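Local coordinates for alpha-catenin-like protein hmp-1 (Caenorhabditis elegans, PDB 5XA5) that binds beta-catenin and actin filaments at cadherin junctions and is required for cell migration and cell shape changes during embryonic body enclosure and elongation, at residues Ala92-Thr106 / Ala123-Phe137. Numbering follows the deposited sequence.
Sequences ALGAVQDTGQVMIQT and ATNSGRNLLTAVAKF
L130 and M103 pack into each other's helices as reciprocal knobs, their side chains crossing at about a right angle. L130 enters the hole formed by V96, T99, G100 and M103, its CD1 3.3 Å from T99 OG1 and its CD2 3.9 Å from M103 CG. G100, with no side chain, leaves room for L130 CD1. M103 sits among A123, S126, G127 and L130. With CG anti to the backbone N (chi1 178°) and bends further along, its flexible chain lays SD 3.4 Å from G127 N, against a second bare glycine, and CE against A123 O. Further along, V96 CG1 packs on L130 CD1 and V134 CG2, and its CG2 lies on A133 O; the small A133 allows the close approach here. Beyond them F137 lies alongside L93, whose CD1 rests over one ring face in a CH-pi contact, 4.2 Å from the ring centroid, while A92 CB meets the ring edge. Helix 51-74 also packs on L93 and M103. Polar groups suit the other flank: T99 OG1 turns back to A95 O (2.8 Å), as a helical threonine can, and S126 OG lies 2.7 Å from T106 OG1. Two waters bridge carbonyls across the seam, A92 O to A133 O and T99 O to S126 O. The segment axes approach to 8.5 Å at 162°, an antiparallel knobs-into-holes pair in the N-terminal helical bundle of this vinculin/alpha-catenin family protein.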
ATOM      1  N   ALA A  92      -0.446  13.544  -4.931  1.00 43.47           N
ATOM      2  CA  ALA A  92      -0.987  12.566  -5.873  1.00 44.98           C
ATOM      3  C   ALA A  92      -2.504  12.614  -5.907  1.00 48.10           C
ATOM      4  O   ALA A  92      -3.114  12.439  -6.960  1.00 42.30           O
ATOM      5  CB  ALA A  92      -0.515  11.164  -5.517  1.00 40.36           C
ATOM      6  N   LEU A  93      -3.115  12.837  -4.749  1.00 41.92           N
ATOM      7  CA  LEU A  93      -4.565  12.973  -4.689  1.00 42.92           C
ATOM      8  C   LEU A  93      -4.998  14.240  -5.420  1.00 46.44           C
ATOM      9  O   LEU A  93      -6.056  14.274  -6.048  1.00 41.87           O
ATOM     10  CB  LEU A  93      -5.052  13.003  -3.240  1.00 44.41           C
ATOM     11  CG  LEU A  93      -6.547  12.763  -3.021  1.00 49.04           C
ATOM     12  CD1 LEU A  93      -6.976  11.413  -3.611  1.00 44.61           C
ATOM     13  CD2 LEU A  93      -6.896  12.847  -1.547  1.00 50.63           C
ATOM     14  N   GLY A  94      -4.174  15.281  -5.324  1.00 46.09           N
ATOM     15  CA  GLY A  94      -4.439  16.530  -6.013  1.00 45.05           C
ATOM     16  C   GLY A  94      -4.437  16.347  -7.518  1.00 47.24           C
ATOM     17  O   GLY A  94      -5.193  16.993  -8.231  1.00 45.81           O
ATOM     18  N   ALA A  95      -3.590  15.447  -8.005  1.00 47.13           N
ATOM     19  CA  ALA A  95      -3.537  15.176  -9.438  1.00 48.18           C
ATOM     20  C   ALA A  95      -4.826  14.503  -9.907  1.00 43.81           C
ATOM     21  O   ALA A  95      -5.261  14.710 -11.042  1.00 43.86           O
ATOM     22  CB  ALA A  95      -2.327  14.318  -9.776  1.00 47.32           C
ATOM     23  N   VAL A  96      -5.443  13.707  -9.034  1.00 40.85           N
ATOM     24  CA  VAL A  96      -6.748  13.123  -9.332  1.00 33.52           C
ATOM     25  C   VAL A  96      -7.824  14.211  -9.375  1.00 39.82           C
ATOM     26  O   VAL A  96      -8.664  14.231 -10.277  1.00 43.91           O
ATOM     27  CB  VAL A  96      -7.137  12.029  -8.306  1.00 34.24           C
ATOM     28  CG1 VAL A  96      -8.548  11.523  -8.558  1.00 38.51           C
ATOM     29  CG2 VAL A  96      -6.158  10.864  -8.386  1.00 36.77           C
ATOM     30  N   GLN A  97      -7.783  15.131  -8.418  1.00 42.58           N
ATOM     31  CA  GLN A  97      -8.739  16.233  -8.398  1.00 39.38           C
ATOM     32  C   GLN A  97      -8.640  17.067  -9.671  1.00 45.59           C
ATOM     33  O   GLN A  97      -9.657  17.439 -10.261  1.00 43.95           O
ATOM     34  CB  GLN A  97      -8.504  17.110  -7.167  1.00 40.13           C
ATOM     35  CG  GLN A  97      -9.455  18.296  -7.030  1.00 44.95           C
ATOM     36  CD  GLN A  97      -9.197  19.071  -5.749  1.00 60.87           C
ATOM     37  OE1 GLN A  97      -8.066  19.471  -5.472  1.00 67.04           O
ATOM     38  NE2 GLN A  97     -10.239  19.257  -4.949  1.00 68.88           N
ATOM     39  N   ASP A  98      -7.411  17.345 -10.095  1.00 43.54           N
ATOM     40  CA  ASP A  98      -7.183  18.195 -11.259  1.00 45.52           C
ATOM     41  C   ASP A  98      -7.597  17.505 -12.560  1.00 48.57           C
ATOM     42  O   ASP A  98      -8.389  18.059 -13.324  1.00 46.43           O
ATOM     43  CB  ASP A  98      -5.718  18.635 -11.330  1.00 48.06           C
ATOM     44  CG  ASP A  98      -5.336  19.600 -10.204  1.00 62.11           C
ATOM     45  OD1 ASP A  98      -6.243  20.122  -9.521  1.00 59.25           O
ATOM     46  OD2 ASP A  98      -4.124  19.845 -10.014  1.00 62.92           O
ATOM     47  N   THR A  99      -7.084  16.302 -12.813  1.00 42.61           N
ATOM     48  CA  THR A  99      -7.464  15.569 -14.018  1.00 37.18           C
ATOM     49  C   THR A  99      -8.953  15.273 -13.990  1.00 45.30           C
ATOM     50  O   THR A  99      -9.602  15.173 -15.039  1.00 41.29           O
ATOM     51  CB  THR A  99      -6.703  14.248 -14.171  1.00 39.67           C
ATOM     52  OG1 THR A  99      -6.835  13.486 -12.964  1.00 42.71           O
ATOM     53  CG2 THR A  99      -5.240  14.510 -14.447  1.00 44.26           C
ATOM     54  N   GLY A 100      -9.484  15.126 -12.778  1.00 41.30           N
ATOM     55  CA  GLY A 100     -10.903  14.896 -12.588  1.00 43.68           C
ATOM     56  C   GLY A 100     -11.695  16.085 -13.089  1.00 38.27           C
ATOM     57  O   GLY A 100     -12.731  15.932 -13.742  1.00 41.14           O
ATOM     58  N   GLN A 101     -11.203  17.282 -12.787  1.00 39.91           N
ATOM     59  CA  GLN A 101     -11.860  18.499 -13.260  1.00 41.48           C
ATOM     60  C   GLN A 101     -11.861  18.582 -14.782  1.00 42.39           C
ATOM     61  O   GLN A 101     -12.884  18.906 -15.380  1.00 43.05           O
ATOM     62  CB  GLN A 101     -11.192  19.743 -12.669  1.00 54.95           C
ATOM     63  CG  GLN A 101     -11.477  19.960 -11.189  1.00 68.36           C
ATOM     64  CD  GLN A 101     -12.958  19.892 -10.863  1.00 83.97           C
ATOM     65  OE1 GLN A 101     -13.686  20.873 -11.026  1.00 89.23           O
ATOM     66  NE2 GLN A 101     -13.413  18.731 -10.396  1.00 87.36           N
ATOM     67  N   VAL A 102     -10.718  18.300 -15.402  1.00 43.31           N
ATOM     68  CA  VAL A 102     -10.631  18.294 -16.862  1.00 46.57           C
ATOM     69  C   VAL A 102     -11.566  17.250 -17.469  1.00 48.44           C
ATOM     70  O   VAL A 102     -12.201  17.500 -18.495  1.00 44.67           O
ATOM     71  CB  VAL A 102      -9.190  18.030 -17.353  1.00 48.92           C
ATOM     72  CG1 VAL A 102      -9.165  17.863 -18.872  1.00 50.07           C
ATOM     73  CG2 VAL A 102      -8.269  19.161 -16.927  1.00 46.36           C
ATOM     74  N   MET A 103     -11.667  16.086 -16.833  1.00 44.48           N
ATOM     75  CA  MET A 103     -12.565  15.045 -17.324  1.00 39.61           C
ATOM     76  C   MET A 103     -14.026  15.497 -17.274  1.00 40.69           C
ATOM     77  O   MET A 103     -14.795  15.246 -18.206  1.00 41.16           O
ATOM     78  CB  MET A 103     -12.389  13.753 -16.521  1.00 37.43           C
ATOM     79  CG  MET A 103     -13.307  12.622 -16.935  1.00 44.54           C
ATOM     80  SD  MET A 103     -12.860  11.898 -18.514  1.00 41.47           S
ATOM     81  CE  MET A 103     -14.123  12.558 -19.595  1.00 42.84           C
ATOM     82  N   ILE A 104     -14.408  16.164 -16.188  1.00 40.58           N
ATOM     83  CA  ILE A 104     -15.786  16.630 -16.035  1.00 42.79           C
ATOM     84  C   ILE A 104     -16.117  17.690 -17.084  1.00 46.58           C
ATOM     85  O   ILE A 104     -17.221  17.702 -17.640  1.00 46.72           O
ATOM     86  CB  ILE A 104     -16.040  17.185 -14.616  1.00 44.60           C
ATOM     87  CG1 ILE A 104     -15.991  16.042 -13.598  1.00 47.16           C
ATOM     88  CG2 ILE A 104     -17.395  17.891 -14.541  1.00 48.50           C
ATOM     89  CD1 ILE A 104     -15.994  16.495 -12.151  1.00 56.22           C
ATOM     90  N   GLN A 105     -15.157  18.562 -17.377  1.00 42.68           N
ATOM     91  CA  GLN A 105     -15.362  19.589 -18.397  1.00 43.55           C
ATOM     92  C   GLN A 105     -15.424  19.025 -19.816  1.00 47.43           C
ATOM     93  O   GLN A 105     -16.376  19.295 -20.554  1.00 45.00           O
ATOM     94  CB  GLN A 105     -14.261  20.648 -18.319  1.00 53.62           C
ATOM     95  CG  GLN A 105     -14.615  21.860 -17.472  1.00 76.56           C
ATOM     96  CD  GLN A 105     -15.829  22.612 -17.997  1.00 88.40           C
ATOM     97  OE1 GLN A 105     -16.101  22.620 -19.200  1.00 89.60           O
ATOM     98  NE2 GLN A 105     -16.567  23.247 -17.093  1.00 95.30           N
ATOM     99  N   THR A 106     -14.412  18.250 -20.205  1.00 46.18           N
ATOM    100  CA  THR A 106     -14.367  17.725 -21.567  1.00 41.28           C
ATOM    101  C   THR A 106     -15.450  16.685 -21.749  1.00 41.80           C
ATOM    102  O   THR A 106     -15.988  16.515 -22.842  1.00 45.78           O
ATOM    103  CB  THR A 106     -13.019  17.083 -21.912  1.00 43.18           C
ATOM    104  OG1 THR A 106     -12.715  16.061 -20.958  1.00 43.45           O
ATOM    105  CG2 THR A 106     -11.914  18.131 -21.898  1.00 47.01           C
ATOM    106  N   ALA A 123     -12.338  13.844 -24.810  1.00 41.18           N
ATOM    107  CA  ALA A 123     -12.883  13.299 -23.564  1.00 39.47           C
ATOM    108  C   ALA A 123     -12.217  11.968 -23.194  1.00 41.33           C
ATOM    109  O   ALA A 123     -11.955  11.697 -22.020  1.00 39.64           O
ATOM    110  CB  ALA A 123     -14.397  13.127 -23.684  1.00 36.97           C
ATOM    111  N   THR A 124     -11.960  11.138 -24.202  1.00 38.24           N
ATOM    112  CA  THR A 124     -11.291   9.854 -23.996  1.00 37.87           C
ATOM    113  C   THR A 124      -9.863  10.058 -23.499  1.00 37.04           C
ATOM    114  O   THR A 124      -9.389   9.345 -22.605  1.00 40.28           O
ATOM    115  CB  THR A 124     -11.277   9.021 -25.291  1.00 39.52           C
ATOM    116  OG1 THR A 124     -12.621   8.829 -25.750  1.00 40.21           O
ATOM    117  CG2 THR A 124     -10.624   7.666 -25.065  1.00 37.74           C
ATOM    118  N   ASN A 125      -9.174  11.032 -24.082  1.00 40.41           N
ATOM    119  CA  ASN A 125      -7.842  11.400 -23.619  1.00 43.58           C
ATOM    120  C   ASN A 125      -7.872  11.910 -22.175  1.00 38.21           C
ATOM    121  O   ASN A 125      -6.997  11.576 -21.368  1.00 40.27           O
ATOM    122  CB  ASN A 125      -7.236  12.455 -24.547  1.00 45.26           C
ATOM    123  CG  ASN A 125      -5.762  12.677 -24.287  1.00 54.47           C
ATOM    124  OD1 ASN A 125      -4.928  11.831 -24.611  1.00 61.27           O
ATOM    125  ND2 ASN A 125      -5.432  13.816 -23.697  1.00 58.99           N
ATOM    126  N   SER A 126      -8.894  12.700 -21.847  1.00 43.69           N
ATOM    127  CA  SER A 126      -9.080  13.177 -20.477  1.00 41.82           C
ATOM    128  C   SER A 126      -9.258  11.989 -19.533  1.00 37.93           C
ATOM    129  O   SER A 126      -8.749  11.996 -18.412  1.00 41.17           O
ATOM    130  CB  SER A 126     -10.293  14.102 -20.369  1.00 48.89           C
ATOM    131  OG  SER A 126     -10.122  15.282 -21.135  1.00 49.09           O
ATOM    132  N   GLY A 127      -9.995  10.979 -19.995  1.00 34.05           N
ATOM    133  CA  GLY A 127     -10.262   9.786 -19.202  1.00 30.54           C
ATOM    134  C   GLY A 127      -8.998   8.998 -18.946  1.00 34.39           C
ATOM    135  O   GLY A 127      -8.771   8.523 -17.834  1.00 35.63           O
ATOM    136  N   ARG A 128      -8.174   8.854 -19.979  1.00 33.23           N
ATOM    137  CA  ARG A 128      -6.874   8.200 -19.822  1.00 32.92           C
ATOM    138  C   ARG A 128      -6.026   8.910 -18.773  1.00 35.20           C
ATOM    139  O   ARG A 128      -5.438   8.282 -17.900  1.00 40.65           O
ATOM    140  CB  ARG A 128      -6.122   8.155 -21.149  1.00 43.76           C
ATOM    141  CG  ARG A 128      -4.699   7.633 -21.028  1.00 44.21           C
ATOM    142  CD  ARG A 128      -4.056   7.503 -22.392  1.00 64.82           C
ATOM    143  NE  ARG A 128      -2.627   7.223 -22.307  1.00 82.90           N
ATOM    144  CZ  ARG A 128      -1.885   6.838 -23.340  1.00 94.56           C
ATOM    145  NH1 ARG A 128      -2.446   6.679 -24.530  1.00 98.79           N
ATOM    146  NH2 ARG A 128      -0.590   6.601 -23.183  1.00 96.57           N
ATOM    147  N   ASN A 129      -5.967  10.230 -18.865  1.00 34.84           N
ATOM    148  CA  ASN A 129      -5.188  11.009 -17.913  1.00 37.48           C
ATOM    149  C   ASN A 129      -5.693  10.869 -16.487  1.00 36.19           C
ATOM    150  O   ASN A 129      -4.892  10.741 -15.559  1.00 39.24           O
ATOM    151  CB  ASN A 129      -5.180  12.476 -18.317  1.00 44.87           C
ATOM    152  CG  ASN A 129      -4.328  12.734 -19.532  1.00 49.41           C
ATOM    153  OD1 ASN A 129      -3.484  11.917 -19.897  1.00 45.91           O
ATOM    154  ND2 ASN A 129      -4.547  13.873 -20.176  1.00 41.88           N
ATOM    155  N   LEU A 130      -7.016  10.869 -16.315  1.00 36.23           N
ATOM    156  CA  LEU A 130      -7.614  10.767 -14.982  1.00 32.01           C
ATOM    157  C   LEU A 130      -7.374   9.399 -14.362  1.00 34.65           C
ATOM    158  O   LEU A 130      -6.975   9.302 -13.204  1.00 33.79           O
ATOM    159  CB  LEU A 130      -9.124  11.045 -15.020  1.00 35.71           C
ATOM    160  CG  LEU A 130      -9.925  10.701 -13.748  1.00 33.94           C
ATOM    161  CD1 LEU A 130      -9.417  11.452 -12.510  1.00 36.16           C
ATOM    162  CD2 LEU A 130     -11.417  10.956 -13.955  1.00 34.54           C
ATOM    163  N   LEU A 131      -7.628   8.344 -15.125  1.00 33.00           N
ATOM    164  CA  LEU A 131      -7.489   6.996 -14.571  1.00 34.04           C
ATOM    165  C   LEU A 131      -6.013   6.635 -14.372  1.00 33.47           C
ATOM    166  O   LEU A 131      -5.674   5.806 -13.522  1.00 31.38           O
ATOM    167  CB  LEU A 131      -8.197   5.965 -15.468  1.00 32.71           C
ATOM    168  CG  LEU A 131      -9.721   6.153 -15.576  1.00 31.08           C
ATOM    169  CD1 LEU A 131     -10.353   4.987 -16.311  1.00 29.84           C
ATOM    170  CD2 LEU A 131     -10.366   6.316 -14.199  1.00 31.39           C
ATOM    171  N   THR A 132      -5.133   7.278 -15.133  1.00 32.93           N
ATOM    172  CA  THR A 132      -3.692   7.119 -14.931  1.00 31.51           C
ATOM    173  C   THR A 132      -3.267   7.790 -13.624  1.00 29.72           C
ATOM    174  O   THR A 132      -2.391   7.291 -12.896  1.00 33.54           O
ATOM    175  CB  THR A 132      -2.903   7.711 -16.108  1.00 35.91           C
ATOM    176  OG1 THR A 132      -3.107   6.896 -17.268  1.00 38.71           O
ATOM    177  CG2 THR A 132      -1.416   7.756 -15.793  1.00 43.46           C
ATOM    178  N   ALA A 133      -3.880   8.934 -13.323  1.00 33.80           N
ATOM    179  CA  ALA A 133      -3.591   9.635 -12.071  1.00 31.74           C
ATOM    180  C   ALA A 133      -4.123   8.836 -10.885  1.00 34.27           C
ATOM    181  O   ALA A 133      -3.521   8.827  -9.809  1.00 36.52           O
ATOM    182  CB  ALA A 133      -4.183  11.035 -12.086  1.00 38.64           C
ATOM    183  N   VAL A 134      -5.243   8.148 -11.085  1.00 33.12           N
ATOM    184  CA  VAL A 134      -5.766   7.254 -10.057  1.00 28.40           C
ATOM    185  C   VAL A 134      -4.793   6.104  -9.834  1.00 31.65           C
ATOM    186  O   VAL A 134      -4.491   5.757  -8.696  1.00 32.10           O
ATOM    187  CB  VAL A 134      -7.166   6.710 -10.436  1.00 30.78           C
ATOM    188  CG1 VAL A 134      -7.595   5.618  -9.472  1.00 28.46           C
ATOM    189  CG2 VAL A 134      -8.158   7.859 -10.448  1.00 29.86           C
ATOM    190  N   ALA A 135      -4.278   5.545 -10.926  1.00 28.87           N
ATOM    191  CA  ALA A 135      -3.326   4.437 -10.835  1.00 29.39           C
ATOM    192  C   ALA A 135      -2.043   4.855 -10.112  1.00 30.64           C
ATOM    193  O   ALA A 135      -1.528   4.101  -9.279  1.00 31.57           O
ATOM    194  CB  ALA A 135      -3.004   3.901 -12.225  1.00 30.72           C
ATOM    195  N   LYS A 136      -1.534   6.050 -10.419  1.00 30.88           N
ATOM    196  CA  LYS A 136      -0.319   6.538  -9.762  1.00 35.17           C
ATOM    197  C   LYS A 136      -0.561   6.744  -8.270  1.00 37.35           C
ATOM    198  O   LYS A 136       0.326   6.479  -7.451  1.00 35.83           O
ATOM    199  CB  LYS A 136       0.179   7.833 -10.418  1.00 37.99           C
ATOM    200  CG  LYS A 136       0.980   7.580 -11.685  1.00 37.06           C
ATOM    201  CD  LYS A 136       1.331   8.854 -12.432  1.00 50.59           C
ATOM    202  CE  LYS A 136       2.078   8.523 -13.715  1.00 56.05           C
ATOM    203  NZ  LYS A 136       2.408   9.737 -14.509  1.00 61.83           N
ATOM    204  N   PHE A 137      -1.764   7.186  -7.912  1.00 33.97           N
ATOM    205  CA  PHE A 137      -2.110   7.350  -6.503  1.00 33.63           C
ATOM    206  C   PHE A 137      -2.086   6.008  -5.778  1.00 32.56           C
ATOM    207  O   PHE A 137      -1.583   5.911  -4.664  1.00 32.38           O
ATOM    208  CB  PHE A 137      -3.488   8.007  -6.317  1.00 34.08           C
ATOM    209  CG  PHE A 137      -3.884   8.146  -4.868  1.00 32.23           C
ATOM    210  CD1 PHE A 137      -3.430   9.214  -4.125  1.00 32.72           C
ATOM    211  CD2 PHE A 137      -4.709   7.216  -4.251  1.00 40.15           C
ATOM    212  CE1 PHE A 137      -3.772   9.354  -2.793  1.00 36.85           C
ATOM    213  CE2 PHE A 137      -5.063   7.358  -2.910  1.00 36.93           C
ATOM    214  CZ  PHE A 137      -4.585   8.426  -2.186  1.00 34.72           C
TER
HETATM  215  O   HOH W   1      -1.910  10.748  -8.931  1.00 34.48           O
HETATM  216  O   HOH W   2      -8.233  14.436 -17.448  1.00 39.64           O